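Soluble inorganic pyrophosphatase (PDB 5WRT) probably hydrolyses inorganic pyrophosphate to orthophosphate with the help of magnesium ions, as a soluble type I pyrophosphatase of Toxoplasma gondii. Local coordinates at residues S28-I33 against E226-L231; W91-F96 against E189-Y194. All coordinates share one frame; numbering follows the deposited sequence.

Contact 1: residues S28-I33 against E226-L231; sequences SPWHDI and EHYLRL
The hydroxyl of Tyr228 is gripped twice: its OH lies 2.5 Å from His31 ND1, and a water sits 2.7 Å from the same OH. Together with Trp30 these two residues form an aromatic cluster that ties the loop following the short strand 26-27 to the C-terminal helix 214-232. The bond to His31 is short and fairly straight (160°), either group could be its donor, and OH lies in the plane of the imidazole while ND1 lies in that of the phenol. The same water donates to His31 O over 2.6 Å, closing a small polar ring that links the Tyr228 hydroxyl to the side chain and backbone of His31 and probably limits the rotation of the imidazole. Gln98 NE2 also bonds to His31 O. Tyr228 reaches across because its CG stands anti to the helix backbone N (chi1 176°). Its edge is turned toward one face of the Trp30 indole, an edge-to-face pair with planes at 63°, in which Tyr228 CD1 comes 3.7 Å from Trp30 CZ2. Trp30 NE1 is held by Thr99 O, and Leu65 and Met63 pack against the indole. In the loop, Ser28 OG accepts from His31 N, an ST motif, and from Trp30 N, an ST turn; it is also bonded to Thr70 OG1. The turn is closed by Asp32 N to Ser28 O at 2.9 Å. Trp30 CD2 lies 4.1 Å above the imidazole plane of His31, offset toward its rim.

Contact 2: residues W91-F96 against E189-Y194; sequences WNYGAF and EWFRWY
Phe191 CZ meets Tyr93 CE1 at 3.6 Å, the closest approach between 91-96 and 189-194. The two side chains reach in from facing backbones, and their rings meet obliquely, with planes at 39°. Tyr93 extends away from its strand because CG is anti to the backbone N (chi1 -179°), which carries OH to Lys156 NZ. CG of Phe191 is anti to its carbonyl carbon, beside N, and its ring lies on its helix neighbour: Trp190 CE3 stands 3.7 Å above the centre of one face. Trp91 and Trp190 run antiparallel alongside each other and make an offset edge-to-face pair, with planes at 84°. The edge of the Trp91 six-membered ring is turned toward the Trp190 face, and Trp91 CZ3 comes 4.1 Å from Trp190 CB, which lies near the Trp91 plane. Trp190 NE1 bonds to Thr88 O, and Tyr194 CB packs over one face of the Trp190 indole. Trp91 also forms an edge-to-face pair with Trp193 of the second subunit, so this aromatic packing runs into the dimer interface. At the other end, Tyr93 touches Asp122, a magnesium ligand; a tyrosine beside the metal-binding aspartates is characteristic of the type I pyrophosphatase active site.

The chain is the piece of a longer protein that holds the inorganic pyrophosphatase domain. Contact 1 ties the loop between strands 26-27 and 47-53 to the C-terminal helix 214-232; contact 2 joins strand 92-95 of the six-stranded sheet to helix 183-193. Their centres lie about 22 Å apart, yet Trp30 CD1 of contact 1 is 4.2 Å from Phe96 O of contact 2, and Thr99 bonds to both, its carbonyl to Trp30 and its hydroxyl to Phe96 O. Relative to the magnesium site of Asp117, Asp122 and Asp154, contact 2 is the inner one: the Tyr93 side chain is about 4 Å from a bound magnesium ion, that of Trp30 about 10 Å. Contact 2 also reaches the second subunit.

Contact 1: residues S28-I33 against E226-L231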
ATOM      1  N   SER A  28      17.984  -7.814  26.105  1.00 38.00           N
ATOM      2  CA  SER A  28      17.217  -8.212  24.930  1.00 36.59           C
ATOM      3  C   SER A  28      15.886  -7.468  24.888  1.00 35.66           C
ATOM      4  O   SER A  28      15.132  -7.503  25.865  1.00 33.95           O
ATOM      5  CB  SER A  28      16.971  -9.719  24.944  1.00 35.22           C
ATOM      6  OG  SER A  28      16.078 -10.108  23.913  1.00 34.10           O
ATOM      7  N   PRO A  29      15.563  -6.792  23.782  1.00 34.07           N
ATOM      8  CA  PRO A  29      14.231  -6.179  23.661  1.00 32.50           C
ATOM      9  C   PRO A  29      13.094  -7.181  23.699  1.00 31.67           C
ATOM     10  O   PRO A  29      11.970  -6.801  24.046  1.00 32.71           O
ATOM     11  CB  PRO A  29      14.290  -5.461  22.305  1.00 30.94           C
ATOM     12  CG  PRO A  29      15.450  -6.069  21.581  1.00 31.92           C
ATOM     13  CD  PRO A  29      16.430  -6.479  22.633  1.00 33.27           C
ATOM     14  N   TRP A  30      13.342  -8.444  23.352  1.00 31.18           N
ATOM     15  CA  TRP A  30      12.298  -9.459  23.383  1.00 29.89           C
ATOM     16  C   TRP A  30      12.176 -10.120  24.750  1.00 30.96           C
ATOM     17  O   TRP A  30      11.060 -10.366  25.220  1.00 30.34           O
ATOM     18  CB  TRP A  30      12.562 -10.529  22.318  1.00 30.50           C
ATOM     19  CG  TRP A  30      11.429 -11.506  22.162  1.00 28.87           C
ATOM     20  CD1 TRP A  30      10.094 -11.227  22.225  1.00 28.45           C
ATOM     21  CD2 TRP A  30      11.532 -12.916  21.916  1.00 30.35           C
ATOM     22  NE1 TRP A  30       9.360 -12.372  22.034  1.00 29.65           N
ATOM     23  CE2 TRP A  30      10.219 -13.423  21.842  1.00 30.60           C
ATOM     24  CE3 TRP A  30      12.606 -13.798  21.751  1.00 31.54           C
ATOM     25  CZ2 TRP A  30       9.951 -14.773  21.611  1.00 29.92           C
ATOM     26  CZ3 TRP A  30      12.337 -15.137  21.521  1.00 31.37           C
ATOM     27  CH2 TRP A  30      11.020 -15.611  21.454  1.00 31.22           C
ATOM     28  N   HIS A  31      13.304 -10.409  25.399  1.00 32.25           N
ATOM     29  CA  HIS A  31      13.300 -11.166  26.644  1.00 32.39           C
ATOM     30  C   HIS A  31      13.249 -10.284  27.888  1.00 32.56           C
ATOM     31  O   HIS A  31      12.529 -10.613  28.837  1.00 32.79           O
ATOM     32  CB  HIS A  31      14.537 -12.062  26.732  1.00 32.96           C
ATOM     33  CG  HIS A  31      14.605 -13.119  25.680  1.00 34.72           C
ATOM     34  ND1 HIS A  31      13.694 -14.150  25.600  1.00 32.76           N
ATOM     35  CD2 HIS A  31      15.487 -13.315  24.673  1.00 32.91           C
ATOM     36  CE1 HIS A  31      14.006 -14.930  24.582  1.00 33.30           C
ATOM     37  NE2 HIS A  31      15.089 -14.446  24.002  1.00 35.00           N
ATOM     38  N   ASP A  32      13.996  -9.181  27.924  1.00 32.43           N
ATOM     39  CA  ASP A  32      14.212  -8.489  29.186  1.00 36.09           C
ATOM     40  C   ASP A  32      13.433  -7.189  29.329  1.00 34.70           C
ATOM     41  O   ASP A  32      13.459  -6.594  30.408  1.00 37.14           O
ATOM     42  CB  ASP A  32      15.703  -8.192  29.369  1.00 36.86           C
ATOM     43  CG  ASP A  32      16.595  -9.351  28.960  1.00 38.18           C
ATOM     44  OD1 ASP A  32      16.359 -10.499  29.389  1.00 35.74           O
ATOM     45  OD2 ASP A  32      17.538  -9.102  28.168  1.00 39.52           O
ATOM     46  N   ILE A  33      12.735  -6.744  28.290  1.00 33.47           N
ATOM     47  CA  ILE A  33      11.849  -5.581  28.409  1.00 33.21           C
ATOM     48  C   ILE A  33      10.482  -6.045  28.887  1.00 32.44           C
ATOM     49  O   ILE A  33       9.899  -6.957  28.286  1.00 31.96           O
ATOM     50  CB  ILE A  33      11.754  -4.811  27.087  1.00 33.05           C
ATOM     51  CG1 ILE A  33      13.097  -4.158  26.770  1.00 33.43           C
ATOM     52  CG2 ILE A  33      10.658  -3.754  27.157  1.00 30.80           C
ATOM     53  CD1 ILE A  33      13.050  -3.197  25.622  1.00 35.02           C
ATOM     54  N   GLU A 226       1.146 -15.245  27.255  1.00 28.05           N
ATOM     55  CA  GLU A 226       1.138 -16.506  27.991  1.00 30.33           C
ATOM     56  C   GLU A 226       1.887 -17.596  27.236  1.00 31.21           C
ATOM     57  O   GLU A 226       2.541 -18.446  27.853  1.00 31.86           O
ATOM     58  CB  GLU A 226      -0.299 -16.939  28.275  1.00 29.95           C
ATOM     59  CG  GLU A 226      -1.009 -16.089  29.315  1.00 33.41           C
ATOM     60  N   HIS A 227       1.789 -17.605  25.903  1.00 31.26           N
ATOM     61  CA  HIS A 227       2.595 -18.527  25.106  1.00 31.95           C
ATOM     62  C   HIS A 227       4.081 -18.350  25.395  1.00 31.88           C
ATOM     63  O   HIS A 227       4.815 -19.331  25.562  1.00 35.13           O
ATOM     64  CB  HIS A 227       2.329 -18.316  23.616  1.00 32.28           C
ATOM     65  CG  HIS A 227       0.966 -18.739  23.164  1.00 33.15           C
ATOM     66  ND1 HIS A 227       0.331 -19.861  23.652  1.00 34.58           N
ATOM     67  CD2 HIS A 227       0.124 -18.196  22.253  1.00 33.90           C
ATOM     68  CE1 HIS A 227      -0.847 -19.987  23.066  1.00 36.10           C
ATOM     69  NE2 HIS A 227      -0.997 -18.989  22.213  1.00 36.27           N
ATOM     70  N   TYR A 228       4.541 -17.098  25.452  1.00 31.27           N
ATOM     71  CA  TYR A 228       5.945 -16.835  25.753  1.00 30.79           C
ATOM     72  C   TYR A 228       6.300 -17.302  27.159  1.00 31.98           C
ATOM     73  O   TYR A 228       7.298 -18.003  27.362  1.00 32.56           O
ATOM     74  CB  TYR A 228       6.250 -15.345  25.587  1.00 29.21           C
ATOM     75  CG  TYR A 228       7.667 -14.975  25.972  1.00 30.03           C
ATOM     76  CD1 TYR A 228       8.701 -15.088  25.054  1.00 30.14           C
ATOM     77  CD2 TYR A 228       7.974 -14.531  27.252  1.00 30.33           C
ATOM     78  CE1 TYR A 228       9.998 -14.762  25.393  1.00 30.72           C
ATOM     79  CE2 TYR A 228       9.271 -14.204  27.601  1.00 32.03           C
ATOM     80  CZ  TYR A 228      10.278 -14.321  26.667  1.00 31.26           C
ATOM     81  OH  TYR A 228      11.572 -14.000  27.002  1.00 32.00           O
ATOM     82  N   LEU A 229       5.491 -16.910  28.147  1.00 32.37           N
ATOM     83  CA  LEU A 229       5.766 -17.269  29.536  1.00 31.97           C
ATOM     84  C   LEU A 229       5.784 -18.780  29.734  1.00 34.67           C
ATOM     85  O   LEU A 229       6.560 -19.296  30.546  1.00 36.17           O
ATOM     86  CB  LEU A 229       4.737 -16.616  30.457  1.00 32.01           C
ATOM     87  CG  LEU A 229       4.837 -15.096  30.583  1.00 32.00           C
ATOM     88  CD1 LEU A 229       3.766 -14.562  31.525  1.00 31.69           C
ATOM     89  CD2 LEU A 229       6.229 -14.687  31.048  1.00 30.25           C
ATOM     90  N   ARG A 230       4.928 -19.506  29.008  1.00 33.57           N
ATOM     91  CA  ARG A 230       4.917 -20.961  29.127  1.00 37.09           C
ATOM     92  C   ARG A 230       6.246 -21.565  28.692  1.00 37.72           C
ATOM     93  O   ARG A 230       6.660 -22.601  29.226  1.00 38.19           O
ATOM     94  CB  ARG A 230       3.764 -21.546  28.310  1.00 37.36           C
ATOM     95  CG  ARG A 230       3.550 -23.038  28.521  1.00 43.18           C
ATOM     96  CD  ARG A 230       3.339 -23.352  29.997  1.00 46.87           C
ATOM     97  NE  ARG A 230       3.350 -24.787  30.271  1.00 49.73           N
ATOM     98  CZ  ARG A 230       4.452 -25.513  30.430  1.00 50.07           C
ATOM     99  NH1 ARG A 230       5.648 -24.943  30.336  1.00 47.87           N
ATOM    100  NH2 ARG A 230       4.362 -26.812  30.678  1.00 53.28           N
ATOM    101  N   LEU A 231       6.928 -20.934  27.732  1.00 35.61           N
ATOM    102  CA  LEU A 231       8.247 -21.401  27.318  1.00 36.69           C
ATOM    103  C   LEU A 231       9.266 -21.284  28.442  1.00 38.12           C
ATOM    104  O   LEU A 231      10.278 -21.993  28.428  1.00 40.03           O
ATOM    105  CB  LEU A 231       8.733 -20.613  26.102  1.00 34.58           C
ATOM    106  CG  LEU A 231       8.097 -20.935  24.751  1.00 35.33           C
ATOM    107  CD1 LEU A 231       8.768 -20.120  23.656  1.00 34.58           C
ATOM    108  CD2 LEU A 231       8.187 -22.424  24.450  1.00 36.45           C
TER
HETATM  109  O   HOH W   1      11.960 -13.055  29.448  1.00 32.56           O

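Contact 2: residues W91-F96 against E189-Y194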
ATOM      1  N   TRP A  91       3.555   3.580   8.719  1.00 23.59           N
ATOM      2  CA  TRP A  91       3.349   3.669  10.156  1.00 23.81           C
ATOM      3  C   TRP A  91       4.500   2.982  10.873  1.00 24.20           C
ATOM      4  O   TRP A  91       5.122   2.062  10.337  1.00 24.22           O
ATOM      5  CB  TRP A  91       2.011   3.038  10.570  1.00 23.25           C
ATOM      6  CG  TRP A  91       0.849   3.529   9.760  1.00 23.46           C
ATOM      7  CD1 TRP A  91       0.046   4.597  10.040  1.00 23.75           C
ATOM      8  CD2 TRP A  91       0.372   2.984   8.522  1.00 22.50           C
ATOM      9  NE1 TRP A  91      -0.903   4.747   9.059  1.00 23.82           N
ATOM     10  CE2 TRP A  91      -0.726   3.768   8.116  1.00 24.23           C
ATOM     11  CE3 TRP A  91       0.764   1.906   7.722  1.00 21.87           C
ATOM     12  CZ2 TRP A  91      -1.436   3.508   6.944  1.00 25.42           C
ATOM     13  CZ3 TRP A  91       0.058   1.650   6.559  1.00 22.52           C
ATOM     14  CH2 TRP A  91      -1.030   2.447   6.182  1.00 23.03           C
ATOM     15  N   ASN A  92       4.789   3.451  12.086  1.00 23.30           N
ATOM     16  CA  ASN A  92       5.763   2.770  12.927  1.00 24.07           C
ATOM     17  C   ASN A  92       5.301   1.345  13.200  1.00 23.87           C
ATOM     18  O   ASN A  92       4.131   1.100  13.509  1.00 22.93           O
ATOM     19  CB  ASN A  92       5.962   3.528  14.238  1.00 26.04           C
ATOM     20  CG  ASN A  92       6.398   4.961  14.017  1.00 27.54           C
ATOM     21  OD1 ASN A  92       7.524   5.220  13.590  1.00 28.52           O
ATOM     22  ND2 ASN A  92       5.506   5.902  14.300  1.00 26.50           N
ATOM     23  N   TYR A  93       6.229   0.400  13.078  1.00 23.86           N
ATOM     24  CA  TYR A  93       5.891  -1.013  13.102  1.00 22.18           C
ATOM     25  C   TYR A  93       6.926  -1.769  13.916  1.00 23.18           C
ATOM     26  O   TYR A  93       8.121  -1.472  13.846  1.00 23.95           O
ATOM     27  CB  TYR A  93       5.817  -1.564  11.674  1.00 22.52           C
ATOM     28  CG  TYR A  93       5.445  -3.025  11.563  1.00 22.26           C
ATOM     29  CD1 TYR A  93       4.132  -3.441  11.735  1.00 20.62           C
ATOM     30  CD2 TYR A  93       6.402  -3.984  11.249  1.00 21.43           C
ATOM     31  CE1 TYR A  93       3.784  -4.775  11.623  1.00 22.04           C
ATOM     32  CE2 TYR A  93       6.063  -5.319  11.131  1.00 23.05           C
ATOM     33  CZ  TYR A  93       4.752  -5.708  11.319  1.00 23.22           C
ATOM     34  OH  TYR A  93       4.408  -7.036  11.205  1.00 22.57           O
ATOM     35  N   GLY A  94       6.462  -2.752  14.681  1.00 22.00           N
ATOM     36  CA  GLY A  94       7.352  -3.522  15.523  1.00 21.29           C
ATOM     37  C   GLY A  94       6.678  -4.704  16.182  1.00 22.42           C
ATOM     38  O   GLY A  94       5.839  -5.369  15.568  1.00 22.36           O
ATOM     39  N   ALA A  95       7.021  -4.969  17.441  1.00 22.55           N
ATOM     40  CA  ALA A  95       6.533  -6.163  18.111  1.00 22.70           C
ATOM     41  C   ALA A  95       6.442  -5.914  19.607  1.00 23.26           C
ATOM     42  O   ALA A  95       7.083  -5.011  20.151  1.00 24.57           O
ATOM     43  CB  ALA A  95       7.435  -7.372  17.829  1.00 23.43           C
ATOM     44  N   PHE A  96       5.628  -6.729  20.264  1.00 21.97           N
ATOM     45  CA  PHE A  96       5.484  -6.706  21.713  1.00 23.09           C
ATOM     46  C   PHE A  96       6.552  -7.588  22.347  1.00 23.92           C
ATOM     47  O   PHE A  96       6.717  -8.741  21.930  1.00 23.96           O
ATOM     48  CB  PHE A  96       4.106  -7.201  22.130  1.00 22.12           C
ATOM     49  CG  PHE A  96       2.978  -6.293  21.726  1.00 21.74           C
ATOM     50  CD1 PHE A  96       2.816  -5.056  22.325  1.00 21.84           C
ATOM     51  CD2 PHE A  96       2.075  -6.685  20.750  1.00 21.04           C
ATOM     52  CE1 PHE A  96       1.774  -4.222  21.955  1.00 21.89           C
ATOM     53  CE2 PHE A  96       1.032  -5.857  20.375  1.00 21.16           C
ATOM     54  CZ  PHE A  96       0.882  -4.623  20.980  1.00 21.05           C
ATOM     55  N   GLU A 189      -5.286  -2.679   3.846  1.00 23.57           N
ATOM     56  CA  GLU A 189      -4.943  -2.843   2.439  1.00 24.35           C
ATOM     57  C   GLU A 189      -3.438  -2.969   2.242  1.00 23.92           C
ATOM     58  O   GLU A 189      -2.994  -3.645   1.307  1.00 24.16           O
ATOM     59  CB  GLU A 189      -5.491  -1.674   1.621  1.00 23.50           C
ATOM     60  CG  GLU A 189      -7.014  -1.594   1.594  1.00 25.08           C
ATOM     61  CD  GLU A 189      -7.682  -2.926   1.293  1.00 25.95           C
ATOM     62  OE1 GLU A 189      -7.179  -3.675   0.427  1.00 25.01           O
ATOM     63  OE2 GLU A 189      -8.713  -3.227   1.932  1.00 28.00           O
ATOM     64  N   TRP A 190      -2.644  -2.336   3.107  1.00 24.16           N
ATOM     65  CA  TRP A 190      -1.195  -2.468   3.008  1.00 23.11           C
ATOM     66  C   TRP A 190      -0.766  -3.916   3.206  1.00 23.84           C
ATOM     67  O   TRP A 190      -0.033  -4.478   2.386  1.00 23.89           O
ATOM     68  CB  TRP A 190      -0.508  -1.562   4.032  1.00 23.27           C
ATOM     69  CG  TRP A 190       0.930  -1.289   3.710  1.00 23.92           C
ATOM     70  CD1 TRP A 190       1.434  -0.182   3.091  1.00 22.73           C
ATOM     71  CD2 TRP A 190       2.050  -2.144   3.976  1.00 22.66           C
ATOM     72  NE1 TRP A 190       2.796  -0.291   2.961  1.00 24.60           N
ATOM     73  CE2 TRP A 190       3.200  -1.487   3.494  1.00 24.39           C
ATOM     74  CE3 TRP A 190       2.193  -3.398   4.577  1.00 22.95           C
ATOM     75  CZ2 TRP A 190       4.475  -2.042   3.594  1.00 23.00           C
ATOM     76  CZ3 TRP A 190       3.460  -3.948   4.675  1.00 24.04           C
ATOM     77  CH2 TRP A 190       4.583  -3.270   4.186  1.00 23.54           C
ATOM     78  N   PHE A 191      -1.227  -4.541   4.289  1.00 23.11           N
ATOM     79  CA  PHE A 191      -0.834  -5.913   4.577  1.00 24.00           C
ATOM     80  C   PHE A 191      -1.566  -6.934   3.716  1.00 26.29           C
ATOM     81  O   PHE A 191      -1.112  -8.079   3.622  1.00 26.78           O
ATOM     82  CB  PHE A 191      -1.041  -6.211   6.062  1.00 24.18           C
ATOM     83  CG  PHE A 191       0.014  -5.604   6.941  1.00 24.47           C
ATOM     84  CD1 PHE A 191       1.272  -6.182   7.030  1.00 24.67           C
ATOM     85  CD2 PHE A 191      -0.236  -4.443   7.652  1.00 22.72           C
ATOM     86  CE1 PHE A 191       2.253  -5.622   7.828  1.00 24.96           C
ATOM     87  CE2 PHE A 191       0.743  -3.877   8.451  1.00 24.31           C
ATOM     88  CZ  PHE A 191       1.989  -4.468   8.538  1.00 22.67           C
ATOM     89  N   ARG A 192      -2.674  -6.550   3.080  1.00 24.49           N
ATOM     90  CA  ARG A 192      -3.330  -7.461   2.148  1.00 26.00           C
ATOM     91  C   ARG A 192      -2.524  -7.611   0.863  1.00 27.41           C
ATOM     92  O   ARG A 192      -2.442  -8.708   0.299  1.00 27.99           O
ATOM     93  CB  ARG A 192      -4.745  -6.976   1.827  1.00 25.48           C
ATOM     94  CG  ARG A 192      -5.588  -8.003   1.075  1.00 26.24           C
ATOM     95  CD  ARG A 192      -6.570  -7.346   0.114  1.00 25.16           C
ATOM     96  NE  ARG A 192      -7.524  -6.478   0.797  1.00 27.53           N
ATOM     97  CZ  ARG A 192      -8.657  -6.899   1.352  1.00 27.72           C
ATOM     98  NH1 ARG A 192      -8.987  -8.183   1.305  1.00 26.56           N
ATOM     99  NH2 ARG A 192      -9.463  -6.032   1.951  1.00 25.24           N
ATOM    100  N   TRP A 193      -1.908  -6.525   0.393  1.00 25.19           N
ATOM    101  CA  TRP A 193      -1.339  -6.471  -0.946  1.00 25.92           C
ATOM    102  C   TRP A 193       0.184  -6.513  -0.990  1.00 26.29           C
ATOM    103  O   TRP A 193       0.740  -6.722  -2.073  1.00 27.84           O
ATOM    104  CB  TRP A 193      -1.819  -5.200  -1.665  1.00 24.93           C
ATOM    105  CG  TRP A 193      -3.275  -5.216  -2.025  1.00 25.70           C
ATOM    106  CD1 TRP A 193      -4.295  -4.610  -1.348  1.00 24.99           C
ATOM    107  CD2 TRP A 193      -3.873  -5.864  -3.155  1.00 26.97           C
ATOM    108  NE1 TRP A 193      -5.491  -4.846  -1.983  1.00 25.08           N
ATOM    109  CE2 TRP A 193      -5.260  -5.613  -3.096  1.00 26.61           C
ATOM    110  CE3 TRP A 193      -3.372  -6.633  -4.210  1.00 27.80           C
ATOM    111  CZ2 TRP A 193      -6.149  -6.104  -4.050  1.00 27.10           C
ATOM    112  CZ3 TRP A 193      -4.256  -7.119  -5.156  1.00 29.35           C
ATOM    113  CH2 TRP A 193      -5.629  -6.853  -5.069  1.00 28.18           C
ATOM    114  N   TYR A 194       0.875  -6.325   0.138  1.00 27.84           N
ATOM    115  CA  TYR A 194       2.307  -6.029   0.074  1.00 29.82           C
ATOM    116  C   TYR A 194       3.163  -7.209  -0.382  1.00 31.09           C
ATOM    117  O   TYR A 194       4.330  -7.003  -0.731  1.00 31.37           O
ATOM    118  CB  TYR A 194       2.810  -5.515   1.425  1.00 27.63           C
ATOM    119  CG  TYR A 194       3.028  -6.576   2.479  1.00 28.03           C
ATOM    120  CD1 TYR A 194       1.973  -7.345   2.947  1.00 29.12           C
ATOM    121  CD2 TYR A 194       4.291  -6.798   3.013  1.00 29.28           C
ATOM    122  CE1 TYR A 194       2.169  -8.311   3.916  1.00 28.91           C
ATOM    123  CE2 TYR A 194       4.498  -7.760   3.982  1.00 29.79           C
ATOM    124  CZ  TYR A 194       3.432  -8.515   4.430  1.00 31.53           C
ATOM    125  OH  TYR A 194       3.630  -9.476   5.396  1.00 33.17           O
TER